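Lectin-like protein (Entamoeba histolytica HM-1:IMSS-A, PDB 5ZBT) is of unknown function but carries a legume lectin-like domain resembling that of ERGIC-53, a family generally associated with mannose binding. Local coordinates at residues V75-F80 and L227-V232; V100-E105 and I201-F206. All blocks are in the same frame, centred on the assembly; numbering follows the deposited sequence.

Contact 1: residues V75-F80 and L227-V232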
ATOM      1  N   VAL A  75      -1.337  15.690  -0.971  1.00 16.82           N
ATOM      2  CA  VAL A  75      -2.288  16.011   0.090  1.00 15.41           C
ATOM      3  C   VAL A  75      -1.555  16.507   1.333  1.00 17.24           C
ATOM      4  O   VAL A  75      -0.429  16.097   1.635  1.00 14.09           O
ATOM      5  CB  VAL A  75      -3.187  14.805   0.445  1.00 16.35           C
ATOM      6  CG1 VAL A  75      -4.103  14.473  -0.708  1.00 14.32           C
ATOM      7  CG2 VAL A  75      -2.353  13.581   0.844  1.00 10.03           C
ATOM      8  N   ASP A  76      -2.220  17.401   2.061  1.00 19.42           N
ATOM      9  CA  ASP A  76      -1.753  17.926   3.346  1.00 20.70           C
ATOM     10  C   ASP A  76      -2.806  17.546   4.381  1.00 20.03           C
ATOM     11  O   ASP A  76      -3.771  18.284   4.574  1.00 20.25           O
ATOM     12  CB  ASP A  76      -1.554  19.439   3.280  1.00 25.59           C
ATOM     13  CG  ASP A  76      -0.787  19.988   4.475  1.00 27.47           C
ATOM     14  OD1 ASP A  76      -0.575  19.239   5.452  1.00 26.58           O
ATOM     15  OD2 ASP A  76      -0.366  21.164   4.413  1.00 32.57           O
ATOM     16  N   LEU A  77      -2.619  16.400   5.051  1.00 16.63           N
ATOM     17  CA  LEU A  77      -3.793  15.904   5.758  1.00 20.26           C
ATOM     18  C   LEU A  77      -3.710  16.181   7.250  1.00 15.13           C
ATOM     19  O   LEU A  77      -2.618  16.250   7.817  1.00 23.93           O
ATOM     20  CB  LEU A  77      -3.953  14.392   5.549  1.00 17.92           C
ATOM     21  CG  LEU A  77      -4.250  13.933   4.123  1.00 14.46           C
ATOM     22  CD1 LEU A  77      -4.423  12.445   4.114  1.00 10.37           C
ATOM     23  CD2 LEU A  77      -5.499  14.633   3.599  1.00 17.60           C
ATOM     24  N   PRO A  78      -4.855  16.333   7.910  1.00 22.31           N
ATOM     25  CA  PRO A  78      -4.875  16.229   9.375  1.00 20.55           C
ATOM     26  C   PRO A  78      -4.748  14.771   9.773  1.00 19.01           C
ATOM     27  O   PRO A  78      -4.526  13.920   8.906  1.00 16.34           O
ATOM     28  CB  PRO A  78      -6.251  16.785   9.743  1.00 19.40           C
ATOM     29  CG  PRO A  78      -7.096  16.366   8.580  1.00 21.16           C
ATOM     30  CD  PRO A  78      -6.216  16.458   7.351  1.00 17.91           C
ATOM     31  N   SER A  79      -4.907  14.463  11.057  1.00 18.49           N
ATOM     32  CA  SER A  79      -4.863  13.074  11.486  1.00 19.38           C
ATOM     33  C   SER A  79      -5.814  12.264  10.628  1.00 17.60           C
ATOM     34  O   SER A  79      -6.950  12.673  10.381  1.00 20.28           O
ATOM     35  CB  SER A  79      -5.226  12.953  12.965  1.00 12.69           C
ATOM     36  OG  SER A  79      -4.250  13.629  13.726  1.00 12.61           O
ATOM     37  N   PHE A  80      -5.324  11.142  10.123  1.00 15.02           N
ATOM     38  CA  PHE A  80      -6.077  10.420   9.119  1.00 20.06           C
ATOM     39  C   PHE A  80      -5.954   8.930   9.354  1.00 19.44           C
ATOM     40  O   PHE A  80      -5.071   8.453  10.079  1.00 15.40           O
ATOM     41  CB  PHE A  80      -5.611  10.762   7.696  1.00 13.70           C
ATOM     42  CG  PHE A  80      -4.191  10.398   7.417  1.00 14.41           C
ATOM     43  CD1 PHE A  80      -3.867   9.125   6.952  1.00 15.13           C
ATOM     44  CD2 PHE A  80      -3.172  11.331   7.606  1.00 14.23           C
ATOM     45  CE1 PHE A  80      -2.556   8.774   6.693  1.00 12.19           C
ATOM     46  CE2 PHE A  80      -1.860  11.004   7.334  1.00 14.71           C
ATOM     47  CZ  PHE A  80      -1.546   9.715   6.871  1.00 16.28           C
ATOM     48  N   LEU A 227     -10.315   1.727  -1.326  1.00 15.39           N
ATOM     49  CA  LEU A 227      -9.439   2.542  -0.503  1.00 14.01           C
ATOM     50  C   LEU A 227     -10.291   3.653   0.093  1.00 19.89           C
ATOM     51  O   LEU A 227     -10.932   4.416  -0.646  1.00 14.29           O
ATOM     52  CB  LEU A 227      -8.279   3.100  -1.330  1.00 11.84           C
ATOM     53  CG  LEU A 227      -7.355   4.084  -0.611  1.00 16.85           C
ATOM     54  CD1 LEU A 227      -6.580   3.416   0.546  1.00 15.18           C
ATOM     55  CD2 LEU A 227      -6.400   4.668  -1.626  1.00 19.63           C
ATOM     56  N   HIS A 228     -10.351   3.707   1.426  1.00 19.65           N
ATOM     57  CA  HIS A 228     -11.083   4.748   2.138  1.00 16.84           C
ATOM     58  C   HIS A 228     -10.086   5.601   2.891  1.00 15.58           C
ATOM     59  O   HIS A 228      -9.222   5.071   3.598  1.00 13.26           O
ATOM     60  CB  HIS A 228     -12.092   4.191   3.151  1.00 15.61           C
ATOM     61  CG  HIS A 228     -13.224   3.424   2.549  1.00 23.16           C
ATOM     62  ND1 HIS A 228     -13.068   2.161   2.016  1.00 31.37           N
ATOM     63  CD2 HIS A 228     -14.541   3.718   2.439  1.00 30.00           C
ATOM     64  CE1 HIS A 228     -14.233   1.724   1.572  1.00 25.38           C
ATOM     65  NE2 HIS A 228     -15.143   2.649   1.817  1.00 33.32           N
ATOM     66  N   TYR A 229     -10.220   6.909   2.747  1.00 16.51           N
ATOM     67  CA  TYR A 229      -9.549   7.875   3.594  1.00 12.18           C
ATOM     68  C   TYR A 229     -10.576   8.425   4.579  1.00 16.53           C
ATOM     69  O   TYR A 229     -11.670   8.821   4.178  1.00 14.35           O
ATOM     70  CB  TYR A 229      -8.932   8.988   2.744  1.00 15.42           C
ATOM     71  CG  TYR A 229      -8.768  10.294   3.472  1.00 18.83           C
ATOM     72  CD1 TYR A 229      -8.027  10.364   4.642  1.00 15.05           C
ATOM     73  CD2 TYR A 229      -9.358  11.463   2.997  1.00 19.05           C
ATOM     74  CE1 TYR A 229      -7.877  11.557   5.332  1.00 18.07           C
ATOM     75  CE2 TYR A 229      -9.209  12.666   3.682  1.00 19.98           C
ATOM     76  CZ  TYR A 229      -8.461  12.702   4.856  1.00 19.65           C
ATOM     77  OH  TYR A 229      -8.292  13.874   5.568  1.00 18.11           O
ATOM     78  N   TYR A 230     -10.241   8.400   5.867  1.00 18.69           N
ATOM     79  CA  TYR A 230     -11.083   8.965   6.910  1.00 17.15           C
ATOM     80  C   TYR A 230     -10.266   9.951   7.720  1.00 20.85           C
ATOM     81  O   TYR A 230      -9.119   9.670   8.085  1.00 18.70           O
ATOM     82  CB  TYR A 230     -11.657   7.897   7.842  1.00 18.20           C
ATOM     83  CG  TYR A 230     -12.666   6.996   7.179  1.00 24.06           C
ATOM     84  CD1 TYR A 230     -13.898   7.490   6.756  1.00 23.47           C
ATOM     85  CD2 TYR A 230     -12.392   5.647   6.973  1.00 20.53           C
ATOM     86  CE1 TYR A 230     -14.826   6.660   6.138  1.00 20.83           C
ATOM     87  CE2 TYR A 230     -13.319   4.808   6.356  1.00 21.16           C
ATOM     88  CZ  TYR A 230     -14.525   5.323   5.939  1.00 24.41           C
ATOM     89  OH  TYR A 230     -15.437   4.494   5.328  1.00 28.73           O
ATOM     90  N   GLU A 231     -10.853  11.107   7.993  1.00 26.04           N
ATOM     91  CA  GLU A 231     -10.274  12.003   8.976  1.00 26.17           C
ATOM     92  C   GLU A 231     -10.521  11.435  10.370  1.00 27.98           C
ATOM     93  O   GLU A 231     -11.639  11.026  10.692  1.00 29.10           O
ATOM     94  CB  GLU A 231     -10.880  13.395   8.831  1.00 30.20           C
ATOM     95  CG  GLU A 231     -10.491  14.348   9.946  1.00 38.69           C
ATOM     96  CD  GLU A 231     -10.633  15.803   9.552  1.00 43.66           C
ATOM     97  OE1 GLU A 231     -11.002  16.072   8.383  1.00 47.99           O
ATOM     98  OE2 GLU A 231     -10.356  16.677  10.405  1.00 46.32           O
ATOM     99  N   VAL A 232      -9.472  11.360  11.179  1.00 25.64           N
ATOM    100  CA  VAL A 232      -9.608  10.909  12.560  1.00 28.27           C
ATOM    101  C   VAL A 232     -10.065  12.085  13.410  1.00 34.29           C
ATOM    102  O   VAL A 232      -9.475  13.171  13.349  1.00 37.54           O
ATOM    103  CB  VAL A 232      -8.284  10.332  13.077  1.00 29.61           C
ATOM    104  CG1 VAL A 232      -8.401   9.961  14.554  1.00 22.51           C
ATOM    105  CG2 VAL A 232      -7.863   9.122  12.227  1.00 22.08           C
TER

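Contact 2: residues V100-E105 and I201-F206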
ATOM      1  N   VAL A 100       2.209   0.343  -0.127  1.00  6.88           N
ATOM      2  CA  VAL A 100       1.485   1.602  -0.050  1.00  8.27           C
ATOM      3  C   VAL A 100       2.489   2.684   0.328  1.00  8.93           C
ATOM      4  O   VAL A 100       3.317   2.490   1.223  1.00  9.10           O
ATOM      5  CB  VAL A 100       0.317   1.536   0.943  1.00  7.62           C
ATOM      6  CG1 VAL A 100      -0.467   2.888   0.932  1.00  6.89           C
ATOM      7  CG2 VAL A 100      -0.588   0.380   0.591  1.00  4.91           C
ATOM      8  N   TRP A 101       2.436   3.805  -0.365  1.00  8.49           N
ATOM      9  CA  TRP A 101       3.545   4.738  -0.355  1.00 11.00           C
ATOM     10  C   TRP A 101       3.050   6.128  -0.000  1.00  8.62           C
ATOM     11  O   TRP A 101       2.019   6.570  -0.504  1.00  8.88           O
ATOM     12  CB  TRP A 101       4.240   4.767  -1.722  1.00 10.92           C
ATOM     13  CG  TRP A 101       4.817   3.444  -2.201  1.00 13.89           C
ATOM     14  CD1 TRP A 101       4.133   2.386  -2.765  1.00 11.02           C
ATOM     15  CD2 TRP A 101       6.205   3.071  -2.202  1.00 12.54           C
ATOM     16  NE1 TRP A 101       5.017   1.383  -3.103  1.00 10.89           N
ATOM     17  CE2 TRP A 101       6.292   1.779  -2.768  1.00 12.88           C
ATOM     18  CE3 TRP A 101       7.388   3.709  -1.776  1.00 12.23           C
ATOM     19  CZ2 TRP A 101       7.512   1.112  -2.915  1.00 10.79           C
ATOM     20  CZ3 TRP A 101       8.601   3.043  -1.929  1.00 11.12           C
ATOM     21  CH2 TRP A 101       8.648   1.757  -2.494  1.00 12.79           C
ATOM     22  N   LEU A 102       3.794   6.818   0.859  1.00 11.38           N
ATOM     23  CA  LEU A 102       3.516   8.216   1.204  1.00 12.51           C
ATOM     24  C   LEU A 102       4.818   8.967   0.950  1.00 13.38           C
ATOM     25  O   LEU A 102       5.746   8.901   1.766  1.00 15.23           O
ATOM     26  CB  LEU A 102       3.035   8.357   2.647  1.00  7.98           C
ATOM     27  CG  LEU A 102       1.660   7.720   2.987  1.00 11.27           C
ATOM     28  CD1 LEU A 102       1.714   6.188   3.116  1.00  8.85           C
ATOM     29  CD2 LEU A 102       1.063   8.310   4.260  1.00  8.39           C
ATOM     30  N   THR A 103       4.911   9.636  -0.199  1.00  9.86           N
ATOM     31  CA  THR A 103       6.191  10.147  -0.666  1.00 12.44           C
ATOM     32  C   THR A 103       6.110  11.602  -1.089  1.00 12.25           C
ATOM     33  O   THR A 103       5.046  12.125  -1.441  1.00 11.59           O
ATOM     34  CB  THR A 103       6.755   9.322  -1.838  1.00 12.29           C
ATOM     35  OG1 THR A 103       5.772   9.206  -2.886  1.00 11.10           O
ATOM     36  CG2 THR A 103       7.192   7.950  -1.341  1.00  9.05           C
ATOM     37  N   GLU A 104       7.290  12.231  -1.065  1.00 13.08           N
ATOM     38  CA  GLU A 104       7.441  13.628  -1.461  1.00 20.90           C
ATOM     39  C   GLU A 104       7.172  13.834  -2.952  1.00 23.92           C
ATOM     40  O   GLU A 104       6.696  14.907  -3.349  1.00 21.23           O
ATOM     41  CB  GLU A 104       8.851  14.110  -1.086  1.00 22.67           C
ATOM     42  CG  GLU A 104       9.206  15.514  -1.564  1.00 30.94           C
ATOM     43  CD  GLU A 104      10.642  15.900  -1.227  1.00 40.96           C
ATOM     44  OE1 GLU A 104      10.845  16.673  -0.256  1.00 40.11           O
ATOM     45  OE2 GLU A 104      11.567  15.417  -1.928  1.00 41.48           O
ATOM     46  N   GLU A 105       7.457  12.827  -3.787  1.00 21.10           N
ATOM     47  CA  GLU A 105       7.185  12.878  -5.220  1.00 14.93           C
ATOM     48  C   GLU A 105       6.488  11.597  -5.658  1.00 16.40           C
ATOM     49  O   GLU A 105       6.470  10.596  -4.933  1.00 16.09           O
ATOM     50  CB  GLU A 105       8.478  13.074  -6.025  1.00 12.69           C
ATOM     51  CG  GLU A 105       9.235  14.349  -5.673  1.00 16.30           C
ATOM     52  CD  GLU A 105       8.476  15.628  -6.045  1.00 21.65           C
ATOM     53  OE1 GLU A 105       7.460  15.534  -6.782  1.00 20.16           O
ATOM     54  OE2 GLU A 105       8.909  16.729  -5.605  1.00 18.73           O
ATOM     55  N   ILE A 201       7.531  10.156  14.277  1.00 24.68           N
ATOM     56  CA  ILE A 201       7.728  10.030  12.838  1.00 18.29           C
ATOM     57  C   ILE A 201       6.917  11.126  12.165  1.00 20.33           C
ATOM     58  O   ILE A 201       5.752  11.353  12.516  1.00 24.62           O
ATOM     59  CB  ILE A 201       7.332   8.633  12.327  1.00 18.52           C
ATOM     60  CG1 ILE A 201       7.476   8.533  10.814  1.00 16.12           C
ATOM     61  CG2 ILE A 201       5.915   8.255  12.759  1.00 18.84           C
ATOM     62  CD1 ILE A 201       7.250   7.101  10.318  1.00 12.87           C
ATOM     63  N   ASP A 202       7.549  11.829  11.239  1.00 21.75           N
ATOM     64  CA  ASP A 202       6.958  12.967  10.561  1.00 19.92           C
ATOM     65  C   ASP A 202       6.453  12.541   9.197  1.00 16.56           C
ATOM     66  O   ASP A 202       7.105  11.756   8.509  1.00 16.23           O
ATOM     67  CB  ASP A 202       7.991  14.075  10.407  1.00 28.47           C
ATOM     68  CG  ASP A 202       7.753  15.217  11.362  1.00 38.12           C
ATOM     69  OD1 ASP A 202       8.627  16.103  11.428  1.00 50.70           O
ATOM     70  OD2 ASP A 202       6.685  15.235  12.021  1.00 42.12           O
ATOM     71  N   ILE A 203       5.290  13.060   8.814  1.00 19.83           N
ATOM     72  CA  ILE A 203       4.754  12.844   7.470  1.00 18.64           C
ATOM     73  C   ILE A 203       4.445  14.199   6.847  1.00 16.45           C
ATOM     74  O   ILE A 203       3.387  14.786   7.119  1.00 20.55           O
ATOM     75  CB  ILE A 203       3.506  11.947   7.479  1.00 20.82           C
ATOM     76  CG1 ILE A 203       3.817  10.617   8.176  1.00 21.94           C
ATOM     77  CG2 ILE A 203       3.029  11.701   6.063  1.00 13.76           C
ATOM     78  CD1 ILE A 203       2.655   9.674   8.236  1.00 20.98           C
ATOM     79  N   PRO A 204       5.328  14.725   6.006  1.00 17.19           N
ATOM     80  CA  PRO A 204       5.026  15.965   5.278  1.00 19.74           C
ATOM     81  C   PRO A 204       3.945  15.721   4.237  1.00 15.11           C
ATOM     82  O   PRO A 204       3.552  14.565   4.015  1.00 16.37           O
ATOM     83  CB  PRO A 204       6.373  16.318   4.618  1.00 17.86           C
ATOM     84  CG  PRO A 204       7.390  15.406   5.237  1.00 20.36           C
ATOM     85  CD  PRO A 204       6.642  14.179   5.647  1.00 17.58           C
ATOM     86  N   PRO A 205       3.441  16.764   3.575  1.00 17.36           N
ATOM     87  CA  PRO A 205       2.513  16.542   2.448  1.00 18.76           C
ATOM     88  C   PRO A 205       3.025  15.458   1.496  1.00 15.21           C
ATOM     89  O   PRO A 205       4.225  15.350   1.242  1.00 13.14           O
ATOM     90  CB  PRO A 205       2.456  17.912   1.769  1.00 18.12           C
ATOM     91  CG  PRO A 205       2.738  18.898   2.884  1.00 19.86           C
ATOM     92  CD  PRO A 205       3.654  18.204   3.859  1.00 13.52           C
ATOM     93  N   PHE A 206       2.113  14.633   0.980  1.00 11.15           N
ATOM     94  CA  PHE A 206       2.548  13.454   0.239  1.00 13.19           C
ATOM     95  C   PHE A 206       1.605  13.123  -0.915  1.00 11.82           C
ATOM     96  O   PHE A 206       0.427  13.492  -0.931  1.00 10.33           O
ATOM     97  CB  PHE A 206       2.677  12.226   1.163  1.00 10.45           C
ATOM     98  CG  PHE A 206       1.373  11.799   1.810  1.00  9.90           C
ATOM     99  CD1 PHE A 206       1.015  12.265   3.076  1.00 10.28           C
ATOM    100  CD2 PHE A 206       0.510  10.933   1.163  1.00  6.69           C
ATOM    101  CE1 PHE A 206      -0.174  11.871   3.679  1.00  9.39           C
ATOM    102  CE2 PHE A 206      -0.684  10.541   1.759  1.00  7.09           C
ATOM    103  CZ  PHE A 206      -1.023  11.005   3.020  1.00  8.44           C
TER

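Contact 1: residues V75-F80 and L227-V232
Y229 brings the edge of its ring to F80 CB and meets L77 obliquely at one end of a legume-lectin-like β-sandwich, where the loop leading into strand 80-90 meets the last strand of the domain, 220-231. Followed outward from CB, the tyrosine side chain has CG anti to the backbone N (chi1 154°), which carries the ring toward the loop. CD1 comes up to the CB of F80 and, more loosely, to CD1 of L77. CE1 of Y229 then makes the tightest of these apolar contacts, 3.4 Å from F80 CB, which sits at the ring edge near its plane. At CZ the partner becomes L77 CD2, 3.8 Å away, and at the tip OH of Y229 touches both that methyl (3.5 Å from L77 CD2) and, more loosely, CD of P78. The two branches of L77 thus meet successive parts of one ring, the leucine and tyrosine side chains approaching from opposite directions. The proline turns its CG to the carboxylate end of E231, whose CD is 3.7 Å off. Backbone contacts pin down the register: F80 and E231 form an antiparallel non-hydrogen-bonded pair, and beyond it V232 packs its CG2 3.5 Å from F80 C. S79 OG is held outside this pairing by the backbone N of V177. V232 N donates to S79 O at 3.0 Å with an angle of 162° at the hydrogen.

Contact 2: residues V100-E105 and I201-F206
L102 and F206 lie side by side and point the same way, the leucine set over one face of the phenyl ring. The branch that does the touching is CD2: it stands 3.7 Å from the centroid of the F206 ring and only 14° off the ring normal, a CH-pi contact in which the methyl looks almost straight down on the face. Its nearest ring atom is CZ of F206, at 3.6 Å from L102 CD2. Nearer the backbones the pairing continues, with CB of L102 3.9 Å from CG of F206, so the leucine follows the ring from its root to its far end. F206 holds CG between its backbone N and carbonyl carbon (chi1 62°), and this rotation swings the ring alongside L102. P204 O, from the same loop, lies in the ring plane at the edge.

I203 joins from the flank, its CG2 4.3 Å from L102 CD2, so that a single leucine methyl meets both the aromatic ring and an aliphatic branch. The contact is not purely apolar. T103 O accepts a CA-H...O contact from F206 CA at 3.3 Å, bringing the two main chains together just where strand 207-213 is about to start beside strand 97-103. On the opposite side of the strand from L102, T103 OG1 donates to E105 O at 2.6 Å and ties down the turn after the strand.

L102 and F206 form part of the apolar layer on one sheet, to which I124 also contributes, and F80 of the other sheet packs on L102. Such an apolar layer between facing antiparallel sheets is characteristic of the β-sandwich, or jelly roll, of legume-type lectins.

In the fold
Contacts 1 and 2 each set a loop against a strand, one in each sheet of the sandwich. Contact 1 lies toward the surface and joins a loop to a neighbouring strand of the sheet containing 80-90 and 220-231; there a main-chain hydrogen bond accompanies the side-chain packing. Contact 2 is buried and works mainly by apolar packing at the other sheet, beside strands 97-103 and 207-213. Along the chain it is nested within the loop that contact 1 closes. The two meet directly: F80 CZ packs on L102 CD2, L77 CD1 on F206 CZ, and V75 N probably hydrogen-bonds to F206 O.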